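PDB 3LRK: alpha-galactosidase 1 from Saccharomyces cerevisiae, which hydrolyses terminal, non-reducing alpha-D-galactose residues from alpha-D-galactosides such as galactose oligosaccharides, galactomannans and galactolipids. Local coordinates for residues A[166-169]-A[170-174]; A[203-206]-A[207-211]; A[46-49]-A[50-54]; A[400-403]-A[404-407]. The protein carries 1 engineered substitution. All coordinates share one frame; numbering follows the deposited sequence.

Contact 1 of 4, residues A[166-169]-A[170-174]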
# COMPACT_ATOMS: atom_id res chain seq x y z
N ARG A 166 15.92 3.97 14.93
CA ARG A 166 15.67 3.32 16.24
C ARG A 166 16.61 2.13 16.47
O ARG A 166 17.18 1.98 17.56
CB ARG A 166 14.20 2.90 16.37
CG ARG A 166 13.83 2.18 17.71
CD ARG A 166 12.31 2.26 18.01
NE ARG A 166 11.53 1.83 16.85
CZ ARG A 166 11.22 0.58 16.56
NH1 ARG A 166 11.54 -0.43 17.39
NH2 ARG A 166 10.57 0.32 15.43
N TYR A 167 16.77 1.29 15.45
CA TYR A 167 17.69 0.15 15.52
C TYR A 167 19.17 0.54 15.48
O TYR A 167 20.00 -0.09 16.16
CB TYR A 167 17.31 -0.95 14.52
CG TYR A 167 16.09 -1.67 15.04
CD1 TYR A 167 14.82 -1.43 14.50
CD2 TYR A 167 16.19 -2.52 16.14
CE1 TYR A 167 13.69 -2.05 15.04
CE2 TYR A 167 15.08 -3.14 16.68
CZ TYR A 167 13.84 -2.92 16.13
OH TYR A 167 12.76 -3.55 16.68
N LYS A 168 19.48 1.60 14.72
CA LYS A 168 20.81 2.21 14.73
C LYS A 168 21.21 2.77 16.09
O LYS A 168 22.39 2.68 16.46
CB LYS A 168 20.96 3.30 13.64
CG LYS A 168 22.39 3.85 13.53
CD LYS A 168 22.58 4.72 12.30
CE LYS A 168 24.03 5.17 12.17
NZ LYS A 168 24.36 6.26 13.15
N ALA A 169 20.26 3.35 16.82
CA ALA A 169 20.54 3.84 18.17
C ALA A 169 21.18 2.77 19.06
O ALA A 169 22.15 3.06 19.77
CB ALA A 169 19.26 4.44 18.83
N MET A 170 20.65 1.54 19.03
CA MET A 170 21.26 0.45 19.83
C MET A 170 22.55 -0.10 19.20
O MET A 170 23.48 -0.46 19.91
CB MET A 170 20.26 -0.67 20.11
CG MET A 170 20.84 -1.84 20.93
SD MET A 170 21.53 -1.33 22.51
CE MET A 170 20.05 -1.34 23.53
N SER A 171 22.60 -0.16 17.87
CA SER A 171 23.82 -0.55 17.15
C SER A 171 25.01 0.32 17.59
O SER A 171 26.08 -0.21 17.95
CB SER A 171 23.62 -0.42 15.63
OG SER A 171 24.73 -0.94 14.92
N ASP A 172 24.81 1.63 17.55
CA ASP A 172 25.83 2.60 17.96
C ASP A 172 26.20 2.49 19.44
O ASP A 172 27.38 2.55 19.79
CB ASP A 172 25.37 4.03 17.66
CG ASP A 172 25.32 4.33 16.17
OD1 ASP A 172 25.86 3.55 15.35
OD2 ASP A 172 24.72 5.36 15.81
N ALA A 173 25.19 2.35 20.29
CA ALA A 173 25.40 2.18 21.74
C ALA A 173 26.25 0.95 22.05
O ALA A 173 27.12 1.01 22.91
CB ALA A 173 24.05 2.12 22.47
N LEU A 174 25.99 -0.16 21.37
CA LEU A 174 26.77 -1.39 21.56
C LEU A 174 28.21 -1.18 21.08
O LEU A 174 29.17 -1.56 21.77
CB LEU A 174 26.12 -2.57 20.82
CG LEU A 174 24.80 -3.12 21.35
CD1 LEU A 174 24.14 -4.06 20.32
CD2 LEU A 174 24.99 -3.84 22.71
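Between 166-169 and 170-174 the backbone runs as unbroken alpha-helix, with S171 N bonded to Y167 O at 3.1 Å, D172 N to K168 O at 2.9 Å and A173 N to A169 O at 3.2 Å. The middle bond is the straightest of the three, at 173° about its hydrogen. One turn carries a side-chain link as well: K168 NZ lies 2.8 Å from D172 OD2 in a salt bridge that uses the syn lone pair of that oxygen. The lysine chain is extended from CB to CE and bends only at its last torsion (chi4 -75°), which swings the ammonium group back over the following turn. D172 meets it with CG beside its own backbone N, and the aliphatic part of the lysine also packs against the carboxylate, K168 CG being 3.6 Å from D172 OD2. R166, Y167, M170, S171 and L174 are buried. M170 and L174 pack on strand 145-149, on Y183 of strand 182-185 and on A135 of helix 131-140, while S171 OG bonds to I200 O. Y167 OH reaches the backbone O of D149, the nucleophile, and R166 NE bonds to Q156 O. Helix 160-177, with the K168-D172 pair on its more exposed side, is the crossover helix of a beta-alpha-beta unit, between strands 145-149 and 182-185 of the TIM barrel.

Contact 2 of 4, residues A[203-206]-A[207-211]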
# COMPACT_ATOMS: atom_id res chain seq x y z
N SER A 203 21.99 -9.77 11.76
CA SER A 203 20.84 -10.52 11.26
C SER A 203 19.56 -9.74 11.60
O SER A 203 19.58 -8.85 12.46
CB SER A 203 20.79 -11.96 11.82
OG SER A 203 20.46 -11.99 13.21
N TRP A 204 18.49 -10.04 10.88
CA TRP A 204 17.18 -9.40 11.11
C TRP A 204 16.06 -10.39 10.88
O TRP A 204 15.98 -11.04 9.83
CB TRP A 204 16.99 -8.17 10.20
CG TRP A 204 17.42 -8.40 8.80
CD1 TRP A 204 16.66 -8.87 7.78
CD2 TRP A 204 18.74 -8.19 8.26
NE1 TRP A 204 17.41 -8.96 6.63
CE2 TRP A 204 18.70 -8.56 6.90
CE3 TRP A 204 19.95 -7.73 8.80
CZ2 TRP A 204 19.82 -8.49 6.05
CZ3 TRP A 204 21.08 -7.67 7.95
CH2 TRP A 204 20.99 -8.04 6.60
N ARG A 205 15.18 -10.52 11.87
CA ARG A 205 13.94 -11.25 11.67
C ARG A 205 13.22 -10.58 10.50
O ARG A 205 13.22 -9.36 10.40
CB ARG A 205 13.10 -11.21 12.94
CG ARG A 205 13.66 -12.14 14.05
CD ARG A 205 13.19 -13.60 13.86
NE ARG A 205 11.73 -13.60 13.76
CZ ARG A 205 10.90 -13.54 14.79
NH1 ARG A 205 11.35 -13.56 16.04
NH2 ARG A 205 9.60 -13.47 14.55
N MET A 206 12.61 -11.36 9.63
CA MET A 206 11.96 -10.79 8.46
C MET A 206 10.47 -11.11 8.44
O MET A 206 9.80 -10.88 7.44
CB MET A 206 12.64 -11.23 7.16
CG MET A 206 13.08 -12.72 7.10
SD MET A 206 11.76 -13.96 7.34
CE MET A 206 10.73 -13.66 5.90
N SER A 207 9.98 -11.68 9.55
CA SER A 207 8.56 -12.04 9.67
C SER A 207 8.10 -12.08 11.13
O SER A 207 8.92 -12.05 12.05
CB SER A 207 8.28 -13.41 9.01
OG SER A 207 8.70 -14.49 9.84
N GLY A 208 6.78 -12.18 11.32
CA GLY A 208 6.19 -12.51 12.63
C GLY A 208 6.63 -13.90 13.08
O GLY A 208 7.17 -14.67 12.28
N ASP A 209 6.40 -14.24 14.35
CA ASP A 209 6.93 -15.49 14.91
C ASP A 209 6.42 -16.72 14.17
O ASP A 209 5.24 -16.80 13.84
CB ASP A 209 6.61 -15.65 16.39
CG ASP A 209 7.14 -14.52 17.25
OD1 ASP A 209 7.92 -13.67 16.75
OD2 ASP A 209 6.76 -14.50 18.44
N VAL A 210 7.34 -17.65 13.91
CA VAL A 210 7.01 -18.98 13.44
C VAL A 210 6.29 -19.78 14.54
O VAL A 210 6.37 -19.45 15.72
CB VAL A 210 8.29 -19.74 12.96
CG1 VAL A 210 9.09 -20.28 14.14
CG2 VAL A 210 7.93 -20.88 11.98
N THR A 211 5.57 -20.81 14.10
CA THR A 211 4.95 -21.78 15.00
C THR A 211 5.13 -23.17 14.40
O THR A 211 5.50 -23.31 13.23
CB THR A 211 3.44 -21.45 15.27
OG1 THR A 211 2.95 -22.31 16.30
CG2 THR A 211 2.59 -21.63 14.01
O HOH W 1 11.40 -13.91 11.02
O HOH W 2 10.06 -13.11 18.54
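Two bends in the R205 chain (chi2 -84°, chi3 -53°) fold its guanidinium back over the loop that follows, where D209, its CG beside the backbone N, turns OD1 to meet it. R205 NH2 donates to D209 OD1 at 2.8 Å in a salt bridge. The carboxylate oxygen lies in the guanidinium plane and accepts through its anti lone pair, although the two flat groups are turned 59° apart. The same nitrogen also donates to S207 O at 3.0 Å; this bond is more bent, and its acceptor is tilted from the guanidinium plane. Two waters occupy further in-plane positions at the guanidinium edge. Water 1 accepts from R205 NE and M206 N and donates to S207 OG, whereas water 2 accepts from R205 NH1 at 2.8 Å and donates to D209 OD1, giving that oxygen a second donor. S207 OG donates in turn to G208 O at 2.9 Å, within the loop between R205 and D209. All three guanidinium nitrogens are thus engaged, which should restrict rotation of the group. The arrangement belongs to the active site at the C-terminal end of barrel strand 203-205, where the substrate-binding R205 holds D209, the proton donor of this GH27 glycosidase.

Contact 3 of 4, residues A[46-49]-A[50-54]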
# COMPACT_ATOMS: atom_id res chain seq x y z
N GLU A 46 19.44 -18.97 36.08
CA GLU A 46 20.82 -19.37 35.83
C GLU A 46 20.90 -20.88 35.62
O GLU A 46 21.50 -21.36 34.65
CB GLU A 46 21.76 -18.95 36.96
CG GLU A 46 23.21 -19.36 36.70
CD GLU A 46 24.16 -19.08 37.87
OE1 GLU A 46 24.17 -17.97 38.43
OE2 GLU A 46 24.94 -19.99 38.21
N GLN A 47 20.27 -21.62 36.54
CA GLN A 47 20.28 -23.08 36.52
C GLN A 47 19.77 -23.68 35.22
O GLN A 47 20.41 -24.58 34.66
CB GLN A 47 19.49 -23.65 37.71
CG GLN A 47 19.91 -25.07 38.08
CD GLN A 47 21.36 -25.12 38.55
OE1 GLN A 47 21.77 -24.32 39.39
NE2 GLN A 47 22.13 -26.06 38.01
N LEU A 48 18.63 -23.18 34.72
CA LEU A 48 18.09 -23.58 33.42
C LEU A 48 19.13 -23.41 32.33
O LEU A 48 19.37 -24.31 31.52
CB LEU A 48 16.84 -22.76 33.03
CG LEU A 48 16.56 -22.66 31.50
CD1 LEU A 48 15.94 -23.95 30.94
CD2 LEU A 48 15.71 -21.45 31.10
N LEU A 49 19.74 -22.23 32.31
CA LEU A 49 20.65 -21.85 31.26
C LEU A 49 21.87 -22.75 31.25
O LEU A 49 22.30 -23.22 30.19
CB LEU A 49 21.05 -20.39 31.45
CG LEU A 49 20.75 -19.37 30.35
CD1 LEU A 49 19.41 -19.62 29.64
CD2 LEU A 49 20.79 -17.99 30.97
N LEU A 50 22.43 -23.01 32.43
CA LEU A 50 23.65 -23.81 32.54
C LEU A 50 23.41 -25.31 32.33
O LEU A 50 24.23 -25.98 31.72
CB LEU A 50 24.38 -23.53 33.86
CG LEU A 50 24.78 -22.05 34.09
CD1 LEU A 50 25.57 -21.88 35.37
CD2 LEU A 50 25.53 -21.44 32.89
N ASP A 51 22.29 -25.82 32.85
CA ASP A 51 21.84 -27.21 32.57
C ASP A 51 21.65 -27.47 31.08
O ASP A 51 22.08 -28.49 30.56
CB ASP A 51 20.54 -27.54 33.29
CG ASP A 51 20.71 -27.73 34.78
OD1 ASP A 51 21.86 -27.69 35.28
OD2 ASP A 51 19.67 -27.90 35.46
N THR A 52 20.99 -26.53 30.40
CA THR A 52 20.80 -26.62 28.94
C THR A 52 22.14 -26.57 28.21
O THR A 52 22.38 -27.38 27.32
CB THR A 52 19.91 -25.47 28.42
OG1 THR A 52 18.56 -25.71 28.81
CG2 THR A 52 19.97 -25.38 26.90
N ALA A 53 22.98 -25.62 28.59
CA ALA A 53 24.28 -25.46 27.97
C ALA A 53 25.13 -26.72 28.15
O ALA A 53 25.79 -27.15 27.21
CB ALA A 53 25.00 -24.25 28.55
N ASP A 54 25.10 -27.31 29.35
CA ASP A 54 25.80 -28.57 29.62
C ASP A 54 25.32 -29.67 28.68
O ASP A 54 26.13 -30.41 28.11
CB ASP A 54 25.60 -29.03 31.08
CG ASP A 54 26.44 -28.25 32.08
OD1 ASP A 54 27.29 -27.41 31.69
OD2 ASP A 54 26.27 -28.49 33.29
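E46 and L50 meet one helical turn apart, their side chains inclined to each other. The glutamate is extended through chi1 and chi2, with CG opposite the backbone N (chi1 -180°), and lays its CG 3.7 Å from L50 CD1. Its carboxylate end is engaged outside the turn, where OE1 bonds to N94 ND2. L50 CD1 would probably lose its aliphatic neighbour, and N94 its carboxylate partner, if E46 were replaced by an alanine. Q47 bends at chi2 (63°), which carries its amide over D51: NE2 donates to D51 OD1 at 3.2 Å with a bond angle of 150°. The donor comes from above the carboxylate plane, and the two flat groups are steeply inclined to each other. L48 runs alongside T52, both heading in one direction, with L48 CD1 3.8 Å from T52 OG1. Under these side chains the backbone bonds are regular, L50 N to E46 O and D51 N to Q47 O both measuring 2.9 Å. L49 and T52 pack on W34 of strand 32-35, and E46 and L49 on V99 of helix 96-105. Chemically, this part of helix 46-58 combines apolar contacts toward the barrel with an amide-carboxylate bond between exposed Q47 and D51, a neutral donor meeting a probably charged acceptor without forming an ion pair.

Contact 4 of 4, residues A[400-403]-A[404-407]. With NAG (2-acetamido-2-deoxy-beta-D-glucopyranose), chain F.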
# COMPACT_ATOMS: atom_id res chain seq x y z
N ARG A 400 22.28 -40.07 7.99
CA ARG A 400 21.82 -39.37 9.17
C ARG A 400 21.89 -40.32 10.37
O ARG A 400 21.79 -41.54 10.20
CB ARG A 400 20.41 -38.78 8.96
CG ARG A 400 19.33 -39.36 9.83
CD ARG A 400 18.35 -38.31 10.30
NE ARG A 400 17.11 -38.36 9.54
CZ ARG A 400 15.90 -38.08 10.02
NH1 ARG A 400 15.72 -37.72 11.28
NH2 ARG A 400 14.86 -38.18 9.21
N VAL A 401 22.11 -39.77 11.56
CA VAL A 401 22.18 -40.59 12.77
C VAL A 401 20.85 -41.31 12.94
O VAL A 401 19.80 -40.66 13.02
CB VAL A 401 22.52 -39.75 14.03
CG1 VAL A 401 22.55 -40.62 15.27
CG2 VAL A 401 23.86 -39.03 13.85
N ASP A 402 20.88 -42.64 12.99
CA ASP A 402 19.63 -43.41 13.06
C ASP A 402 18.94 -43.24 14.41
O ASP A 402 19.56 -42.81 15.39
CB ASP A 402 19.81 -44.89 12.63
CG ASP A 402 20.69 -45.71 13.58
OD1 ASP A 402 20.75 -45.44 14.80
OD2 ASP A 402 21.31 -46.69 13.10
N ASN A 403 17.64 -43.56 14.46
CA ASN A 403 16.85 -43.37 15.67
C ASN A 403 17.42 -44.09 16.89
O ASN A 403 17.29 -43.60 18.01
CB ASN A 403 15.38 -43.75 15.44
CG ASN A 403 14.60 -42.69 14.66
OD1 ASN A 403 15.05 -41.54 14.50
ND2 ASN A 403 13.41 -43.07 14.17
N SER A 404 18.06 -45.24 16.66
CA SER A 404 18.67 -46.01 17.75
C SER A 404 19.88 -45.33 18.37
O SER A 404 19.95 -45.18 19.59
CB SER A 404 19.04 -47.42 17.28
OG SER A 404 17.94 -48.29 17.44
N THR A 405 20.84 -44.92 17.54
CA THR A 405 22.04 -44.22 18.01
C THR A 405 21.66 -42.90 18.69
O THR A 405 22.15 -42.60 19.77
CB THR A 405 23.04 -43.98 16.86
OG1 THR A 405 23.20 -45.18 16.09
CG2 THR A 405 24.40 -43.56 17.39
N ALA A 406 20.77 -42.15 18.05
CA ALA A 406 20.22 -40.91 18.61
C ALA A 406 19.59 -41.13 19.99
O ALA A 406 19.87 -40.39 20.93
CB ALA A 406 19.21 -40.31 17.65
N SER A 407 18.75 -42.17 20.11
CA SER A 407 18.12 -42.52 21.39
C SER A 407 19.16 -42.88 22.44
O SER A 407 19.04 -42.47 23.60
CB SER A 407 17.13 -43.66 21.22
OG SER A 407 16.11 -43.31 20.30
C1 NAG F . 12.61 -42.05 13.52
C2 NAG F . 12.13 -42.71 12.21
C3 NAG F . 11.08 -41.87 11.49
C4 NAG F . 10.00 -41.34 12.42
C5 NAG F . 10.60 -40.76 13.70
C6 NAG F . 9.50 -40.37 14.69
C7 NAG F . 13.68 -44.25 11.17
C8 NAG F . 15.12 -44.52 11.54
N2 NAG F . 13.25 -43.00 11.33
O3 NAG F . 10.45 -42.65 10.50
O4 NAG F . 9.22 -40.37 11.75
O5 NAG F . 11.47 -41.71 14.30
O6 NAG F . 10.07 -39.77 15.83
O7 NAG F . 12.97 -45.16 10.74
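A sugar is covalently attached in the first turn of a helix: N403 ND2 is bonded to C1 of an N-acetylglucosamine at 1.5 Å, and the residue after it but one, T405, completes the sequon. The backbone O of N403 accepts twice from S407, from OG at 2.6 Å and from N at 2.9 Å, the two donors arriving from opposite faces of the carbonyl plane. D402 caps the helix. Its CG sits between the backbone N and the carbonyl carbon (chi1 67°), a crowded position that turns OD1 over the first turn. There OD1 takes T405 N at 2.8 Å nearly along its C-O axis, with an angle of 173° about the hydrogen, and T405 OG1 also at 2.8 Å, from above the carboxylate plane. Putting an alanine at T405 would probably cost D402 OD1 its hydroxyl donor and, by breaking the Asn-X-Thr sequon, N403 its sugar. V401 CG1 backs the turn, 3.7 Å from T405 CB and 4.1 Å from A406 CB. The sugar is also hydrogen-bonded to S302 OG of helix 301-307. The whole is an aspartate N-cap starting helix 403-410 in the C-terminal beta-sandwich domain, joined to an N-glycosylation site.

From the N terminus the order is contact 3, contact 1, contact 2, contact 4; each lies within one continuous run of chain, so they follow in series, none nesting or crossing and none closing a long loop. The first three belong to the catalytic barrel: contact 3 on helix 46-58 after strand 32-35, contact 1 on the helix between strands 145-149 and 182-185, and contact 2 where strand 203-205 passes into its loop. Contacts 1 and 2 approach most closely, nearest atoms about 8 Å apart, without touching. Contact 4 stands in the C-terminal domain, its centre about 44 Å from that of contact 1, on the other side of the chain's centre.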